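Long-range contacts in major mite allergen Der p 23 (Dermatophagoides pteronyssinus, PDB 4ZCE), which is an IgE-binding major allergen with a peritrophin-like chitin-binding type-2 domain, yet does not bind chitin in vitro: residues P8-Y13 with C26-A31; D19-Y24 with N39-E44. One frame throughout, in Å; residues are numbered along the deposited sequence.

Contact 1 of 2, residues P8-Y13 with C26-A31; sequences PSRFGY and CSNWEA
Gly12 and Cys26 form an antiparallel hydrogen-bonded pair, with Cys26 N reaching Gly12 O at 2.7 Å in a nearly straight bond (179°) and Gly12 N returning a longer one of 3.2 Å to Cys26 O. The ladder ends at this pair, at the open end of the hairpin of strands 12-15 and 22-27 in the peritrophin-A domain, but the chains stay close as 26-31 passes through a type I' turn from Ser27 to Glu30 that joins the second and third strands of the sheet. Trp29, in that turn, gives its backbone N to Arg10 O at 2.9 Å, in the carbonyl plane and on a lone pair. Its indole lays one face against the 8-10 backbone: Arg10 CA sits 3.5 Å from the centroid of the five-membered ring, almost on the ring normal, a CH-pi contact, while the Ser9 carbonyl carbon covers the same face nearer the rim and Pro8 O approaches the edge at CZ3. With CG anti to the backbone N (chi1 180°) and the chain extended to NE, Arg10 carries CB and CG past the indole NE1 and its guanidinium on to Asn28. There NE and NH2 share Asn28 OD1, each at 3.0 Å and each a weak, bent bond, with the guanidinium and amide planes only 20° apart. Phe11 lies alongside Asn28, pointing the same way: its CE2 lies toward the rim of one guanidinium face, CZ comes to 3.3 Å from Asn28 OD1, and Ser27 OG meets the ring edge at CE1. Cys26 turns its SG to the disulfide with Cys7, so the hairpin is tied covalently to the residue just before Pro8. Two nearly straight main-chain bonds and the indole face thus hold this largely exposed loop, while the bent Arg10-Asn28 pair contributes less directional bonding.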
loop_
_atom_site.group_PDB
_atom_site.type_symbol
_atom_site.label_atom_id
_atom_site.label_comp_id
_atom_site.label_asym_id
_atom_site.label_seq_id
_atom_site.Cartn_x
_atom_site.Cartn_y
_atom_site.Cartn_z
ATOM N N PRO A 8 -7.284 -17.161 -2.122
ATOM C CA PRO A 8 -6.641 -18.312 -2.777
ATOM C C PRO A 8 -5.572 -18.996 -1.920
ATOM O O PRO A 8 -5.227 -20.154 -2.160
ATOM C CB PRO A 8 -5.998 -17.697 -4.015
ATOM C CG PRO A 8 -6.683 -16.404 -4.215
ATOM C CD PRO A 8 -6.946 -15.911 -2.818
ATOM N N SER A 9 -5.069 -18.290 -0.915
ATOM C CA SER A 9 -4.079 -18.845 -0.013
ATOM C C SER A 9 -4.408 -18.397 1.394
ATOM O O SER A 9 -5.129 -17.426 1.594
ATOM C CB SER A 9 -2.681 -18.368 -0.409
ATOM O OG SER A 9 -2.465 -18.541 -1.800
ATOM N N ARG A 10 -3.826 -19.076 2.361
ATOM C CA ARG A 10 -4.068 -18.808 3.747
ATOM C C ARG A 10 -3.638 -17.377 4.095
ATOM O O ARG A 10 -4.297 -16.706 4.803
ATOM C CB ARG A 10 -3.318 -19.841 4.626
ATOM C CG ARG A 10 -3.502 -19.649 6.080
ATOM C CD ARG A 10 -2.750 -20.723 6.859
ATOM N NE ARG A 10 -2.985 -20.537 8.245
ATOM C CZ ARG A 10 -2.093 -20.833 9.172
ATOM N NH1 ARG A 10 -0.915 -21.350 8.831
ATOM N NH2 ARG A 10 -2.381 -20.596 10.420
ATOM N N PHE A 11 -2.470 -17.027 3.598
ATOM C CA PHE A 11 -1.864 -15.703 3.734
ATOM C C PHE A 11 -1.483 -15.218 2.355
ATOM O O PHE A 11 -0.986 -15.981 1.533
ATOM C CB PHE A 11 -0.614 -15.766 4.617
ATOM C CG PHE A 11 -0.907 -16.171 6.024
ATOM C CD1 PHE A 11 -1.509 -15.292 6.894
ATOM C CD2 PHE A 11 -0.602 -17.445 6.468
ATOM C CE1 PHE A 11 -1.796 -15.667 8.190
ATOM C CE2 PHE A 11 -0.882 -17.818 7.764
ATOM C CZ PHE A 11 -1.481 -16.927 8.623
ATOM N N GLY A 12 -1.711 -13.941 2.080
ATOM C CA GLY A 12 -1.309 -13.410 0.797
ATOM C C GLY A 12 -1.895 -12.052 0.493
ATOM O O GLY A 12 -2.796 -11.574 1.194
ATOM N N TYR A 13 -1.355 -11.446 -0.557
ATOM C CA TYR A 13 -1.787 -10.157 -1.069
ATOM C C TYR A 13 -2.241 -10.381 -2.494
ATOM O O TYR A 13 -1.489 -10.937 -3.301
ATOM C CB TYR A 13 -0.622 -9.163 -1.075
ATOM C CG TYR A 13 -0.194 -8.723 0.301
ATOM C CD1 TYR A 13 0.564 -9.559 1.113
ATOM C CD2 TYR A 13 -0.548 -7.477 0.791
ATOM C CE1 TYR A 13 0.943 -9.159 2.390
ATOM C CE2 TYR A 13 -0.174 -7.069 2.067
ATOM C CZ TYR A 13 0.571 -7.911 2.855
ATOM O OH TYR A 13 0.929 -7.479 4.114
ATOM N N CYS A 26 -5.063 -11.473 2.726
ATOM C CA CYS A 26 -5.588 -12.694 3.323
ATOM C C CYS A 26 -4.763 -13.083 4.545
ATOM O O CYS A 26 -3.532 -13.071 4.511
ATOM C CB CYS A 26 -5.600 -13.838 2.307
ATOM S SG CYS A 26 -6.861 -13.625 1.003
ATOM N N SER A 27 -5.472 -13.407 5.620
ATOM C CA SER A 27 -4.864 -13.923 6.838
ATOM C C SER A 27 -5.772 -15.039 7.362
ATOM O O SER A 27 -6.959 -14.806 7.631
ATOM C CB SER A 27 -4.724 -12.796 7.860
ATOM O OG SER A 27 -4.121 -13.277 9.047
ATOM N N ASN A 28 -5.206 -16.238 7.493
ATOM C CA ASN A 28 -5.973 -17.429 7.857
ATOM C C ASN A 28 -7.220 -17.565 6.985
ATOM O O ASN A 28 -8.321 -17.828 7.482
ATOM C CB ASN A 28 -6.342 -17.420 9.345
ATOM C CG ASN A 28 -5.132 -17.594 10.244
ATOM O OD1 ASN A 28 -4.182 -18.271 9.880
ATOM N ND2 ASN A 28 -5.160 -16.984 11.420
ATOM N N TRP A 29 -7.030 -17.366 5.681
ATOM C CA TRP A 29 -8.090 -17.524 4.677
ATOM C C TRP A 29 -9.224 -16.492 4.752
ATOM O O TRP A 29 -10.220 -16.624 4.026
ATOM C CB TRP A 29 -8.677 -18.950 4.696
ATOM C CG TRP A 29 -7.660 -20.053 4.399
ATOM C CD1 TRP A 29 -7.004 -20.840 5.308
ATOM C CD2 TRP A 29 -7.194 -20.465 3.109
ATOM N NE1 TRP A 29 -6.169 -21.712 4.663
ATOM C CE2 TRP A 29 -6.264 -21.508 3.313
ATOM C CE3 TRP A 29 -7.476 -20.060 1.800
ATOM C CZ2 TRP A 29 -5.615 -22.141 2.259
ATOM C CZ3 TRP A 29 -6.827 -20.690 0.755
ATOM C CH2 TRP A 29 -5.907 -21.718 0.992
ATOM N N GLU A 30 -9.077 -15.479 5.609
ATOM C CA GLU A 30 -10.039 -14.383 5.698
ATOM C C GLU A 30 -9.441 -13.157 5.014
ATOM O O GLU A 30 -8.257 -12.854 5.196
ATOM C CB GLU A 30 -10.348 -14.047 7.157
ATOM N N ALA A 31 -10.266 -12.432 4.261
ATOM C CA ALA A 31 -9.786 -11.304 3.465
ATOM C C ALA A 31 -10.174 -9.945 4.040
ATOM O O ALA A 31 -11.274 -9.763 4.568
ATOM C CB ALA A 31 -10.294 -11.416 2.043
#

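Contact 2 of 2, residues D19-Y24 with N39-E44; sequences DPHKFY and NTRWNE. With EDO (1,2-ethanediol), chain C.
Phe23 and Trp42 make the tight part of this contact, an offset stack with the phenyl and six-membered indole ring centroids 4.3 Å apart and the planes inclined by 14°. Trp42 CZ3 stands over the centre of the phenyl face, and Phe23 CB rests over the indole, 3.8 Å from the six-membered ring centroid, as a CH-pi contact. The first torsions bring the faces together: Phe23 CG lies between its backbone N and carbonyl carbon (chi1 60°), whereas Trp42 CG is anti to the backbone N. One direct hydrogen bond joins the segments, Trp42 N to Pro20 O at 2.8 Å, nearly along the C=O axis. A water also donates to Pro20 O and to Trp42 O, bridging the two main chains. The side around Pro20, His21 and Arg41 is looser and more exposed. Pro20 CG lies 4.0 Å from Arg41 NH1, over one face of the guanidinium, and the extended arginine runs alongside the proline. The His21 ring stands at 82° to the guanidinium and turns its CD2 edge to Thr40 O at 3.6 Å. Asp19 steadies that ring: OD1 takes a bent bond from ND1 on its syn lone pair, somewhat out of the imidazole plane, and, from above the carboxylate plane, the backbone N of His21 in an Asx turn. Lys22 points elsewhere, its extended chain bringing NZ 3.0 Å from O1 of an ethanediol, probably from the crystallisation liquor, which Asp35 also binds. In this peritrophin-A (chitin-binding type-2) domain Phe23 lies on the central strand of the three-stranded sheet and Trp42 on the C-terminal hairpin of 42-43 and 48-49; Tyr13 of strand 12-15 and Cys49 pack against both rings, and Tyr13 of the second subunit also packs on Phe23.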
loop_
_atom_site.group_PDB
_atom_site.type_symbol
_atom_site.label_atom_id
_atom_site.label_comp_id
_atom_site.label_asym_id
_atom_site.label_seq_id
_atom_site.Cartn_x
_atom_site.Cartn_y
_atom_site.Cartn_z
ATOM N N ASP A 19 -10.870 -2.990 -9.359
ATOM C CA ASP A 19 -10.287 -1.678 -9.112
ATOM C C ASP A 19 -8.763 -1.789 -9.012
ATOM O O ASP A 19 -8.260 -2.451 -8.126
ATOM C CB ASP A 19 -10.872 -1.108 -7.821
ATOM C CG ASP A 19 -10.521 0.335 -7.598
ATOM O OD1 ASP A 19 -9.471 0.806 -8.101
ATOM O OD2 ASP A 19 -11.302 1.008 -6.888
ATOM N N PRO A 20 -8.022 -1.154 -9.933
ATOM C CA PRO A 20 -6.560 -1.263 -9.888
ATOM C C PRO A 20 -5.934 -0.514 -8.712
ATOM O O PRO A 20 -4.729 -0.632 -8.500
ATOM C CB PRO A 20 -6.130 -0.614 -11.202
ATOM C CG PRO A 20 -7.202 0.400 -11.473
ATOM C CD PRO A 20 -8.470 -0.247 -11.013
ATOM N N HIS A 21 -6.739 0.251 -7.978
ATOM C CA HIS A 21 -6.260 1.001 -6.819
ATOM C C HIS A 21 -6.454 0.238 -5.513
ATOM O O HIS A 21 -6.128 0.755 -4.447
ATOM C CB HIS A 21 -6.988 2.338 -6.702
ATOM C CG HIS A 21 -6.949 3.146 -7.957
ATOM N ND1 HIS A 21 -8.026 3.236 -8.809
ATOM C CD2 HIS A 21 -5.955 3.879 -8.513
ATOM C CE1 HIS A 21 -7.700 4.003 -9.842
ATOM N NE2 HIS A 21 -6.450 4.395 -9.688
ATOM N N LYS A 22 -7.009 -0.970 -5.583
ATOM C CA LYS A 22 -7.335 -1.710 -4.367
ATOM C C LYS A 22 -6.717 -3.096 -4.423
ATOM O O LYS A 22 -6.209 -3.529 -5.453
ATOM C CB LYS A 22 -8.852 -1.797 -4.178
ATOM C CG LYS A 22 -9.512 -0.417 -4.045
ATOM C CD LYS A 22 -10.983 -0.530 -3.713
ATOM C CE LYS A 22 -11.628 0.837 -3.593
ATOM N NZ LYS A 22 -13.052 0.754 -3.223
ATOM N N PHE A 23 -6.745 -3.776 -3.284
ATOM C CA PHE A 23 -6.251 -5.144 -3.191
ATOM C C PHE A 23 -6.839 -5.821 -1.966
ATOM O O PHE A 23 -7.551 -5.199 -1.177
ATOM C CB PHE A 23 -4.710 -5.157 -3.154
ATOM C CG PHE A 23 -4.099 -4.403 -1.991
ATOM C CD1 PHE A 23 -3.992 -3.027 -2.018
ATOM C CD2 PHE A 23 -3.614 -5.076 -0.877
ATOM C CE1 PHE A 23 -3.418 -2.336 -0.956
ATOM C CE2 PHE A 23 -3.024 -4.369 0.180
ATOM C CZ PHE A 23 -2.930 -3.013 0.126
ATOM N N TYR A 24 -6.552 -7.106 -1.817
ATOM C CA TYR A 24 -7.016 -7.880 -0.688
ATOM C C TYR A 24 -5.840 -8.471 0.076
ATOM O O TYR A 24 -4.876 -8.954 -0.514
ATOM C CB TYR A 24 -7.945 -9.009 -1.148
ATOM C CG TYR A 24 -9.265 -8.522 -1.704
ATOM C CD1 TYR A 24 -9.438 -8.356 -3.071
ATOM C CD2 TYR A 24 -10.333 -8.232 -0.866
ATOM C CE1 TYR A 24 -10.653 -7.916 -3.597
ATOM C CE2 TYR A 24 -11.548 -7.799 -1.381
ATOM C CZ TYR A 24 -11.696 -7.636 -2.746
ATOM O OH TYR A 24 -12.913 -7.193 -3.237
ATOM N N ASN A 39 -2.132 8.101 -5.789
ATOM C CA ASN A 39 -2.708 7.578 -7.025
ATOM C C ASN A 39 -2.052 6.268 -7.421
ATOM O O ASN A 39 -2.130 5.859 -8.585
ATOM C CB ASN A 39 -2.556 8.586 -8.171
ATOM C CG ASN A 39 -3.431 9.810 -7.993
ATOM O OD1 ASN A 39 -4.411 9.796 -7.238
ATOM N ND2 ASN A 39 -3.090 10.883 -8.711
ATOM N N THR A 40 -1.386 5.613 -6.476
ATOM C CA THR A 40 -0.712 4.369 -6.817
ATOM C C THR A 40 -1.703 3.267 -7.132
ATOM O O THR A 40 -2.882 3.342 -6.780
ATOM C CB THR A 40 0.293 3.884 -5.727
ATOM O OG1 THR A 40 -0.396 3.549 -4.516
ATOM C CG2 THR A 40 1.329 4.959 -5.448
ATOM N N ARG A 41 -1.185 2.228 -7.790
ATOM C CA ARG A 41 -1.982 1.107 -8.267
ATOM C C ARG A 41 -1.338 -0.202 -7.832
ATOM O O ARG A 41 -0.123 -0.283 -7.669
ATOM C CB ARG A 41 -2.096 1.156 -9.796
ATOM C CG ARG A 41 -3.088 2.192 -10.307
ATOM C CD ARG A 41 -3.147 2.244 -11.832
ATOM N NE ARG A 41 -4.109 3.250 -12.292
ATOM C CZ ARG A 41 -4.857 3.143 -13.390
ATOM N NH1 ARG A 41 -4.776 2.068 -14.167
ATOM N NH2 ARG A 41 -5.702 4.113 -13.701
ATOM N N TRP A 42 -2.161 -1.235 -7.654
ATOM C CA TRP A 42 -1.678 -2.514 -7.161
ATOM C C TRP A 42 -0.811 -3.163 -8.208
ATOM O O TRP A 42 -1.175 -3.203 -9.384
ATOM C CB TRP A 42 -2.836 -3.445 -6.827
ATOM C CG TRP A 42 -2.343 -4.723 -6.286
ATOM C CD1 TRP A 42 -2.405 -5.943 -6.878
ATOM C CD2 TRP A 42 -1.644 -4.909 -5.050
ATOM N NE1 TRP A 42 -1.802 -6.889 -6.082
ATOM C CE2 TRP A 42 -1.334 -6.278 -4.948
ATOM C CE3 TRP A 42 -1.267 -4.052 -4.014
ATOM C CZ2 TRP A 42 -0.661 -6.803 -3.862
ATOM C CZ3 TRP A 42 -0.610 -4.576 -2.938
ATOM C CH2 TRP A 42 -0.316 -5.943 -2.863
ATOM N N ASN A 43 0.347 -3.637 -7.772
ATOM C CA ASN A 43 1.335 -4.299 -8.620
ATOM C C ASN A 43 1.431 -5.752 -8.156
ATOM O O ASN A 43 2.056 -6.055 -7.138
ATOM C CB ASN A 43 2.670 -3.547 -8.487
ATOM C CG ASN A 43 3.830 -4.219 -9.221
ATOM O OD1 ASN A 43 3.750 -5.365 -9.649
ATOM N ND2 ASN A 43 4.933 -3.496 -9.342
ATOM N N GLU A 44 0.757 -6.643 -8.881
ATOM C CA GLU A 44 0.657 -8.054 -8.503
ATOM C C GLU A 44 2.020 -8.714 -8.376
ATOM O O GLU A 44 2.269 -9.507 -7.466
ATOM C CB GLU A 44 -0.130 -8.809 -9.577
ATOM C CG GLU A 44 -1.589 -8.455 -9.611
ATOM C CD GLU A 44 -2.408 -9.386 -10.494
ATOM O OE1 GLU A 44 -2.979 -8.893 -11.491
ATOM O OE2 GLU A 44 -2.496 -10.595 -10.177
HETATM C C1 EDO C . -11.735 -0.466 -0.016
HETATM O O1 EDO C . -12.907 -0.850 -0.715
HETATM C C2 EDO C . -12.100 0.899 0.494
HETATM O O2 EDO C . -11.681 0.923 1.839
HETATM O O HOH W 1 -3.375 -2.391 -10.709
#

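Overall arrangement
Contacts 1 and 2 lie on opposite sides of the chain's centre, their centres about 17 Å apart, and share strand 22-27: contact 2 uses its beginning, contact 1 its end. Their segments alternate along the chain. Tyr13 bridges them, its CB 3.7 Å from Trp42 CZ2 and its CD2 4.0 Å from Phe23 CE2, so the strand leaving contact 1 packs directly on the stacked rings of contact 2. Contact 1 is a surface contact, contact 2 partly buried. Residues 12-50, important for IgE binding, include all of contact 2 and, in contact 1, 26-31 with Gly12 and Tyr13.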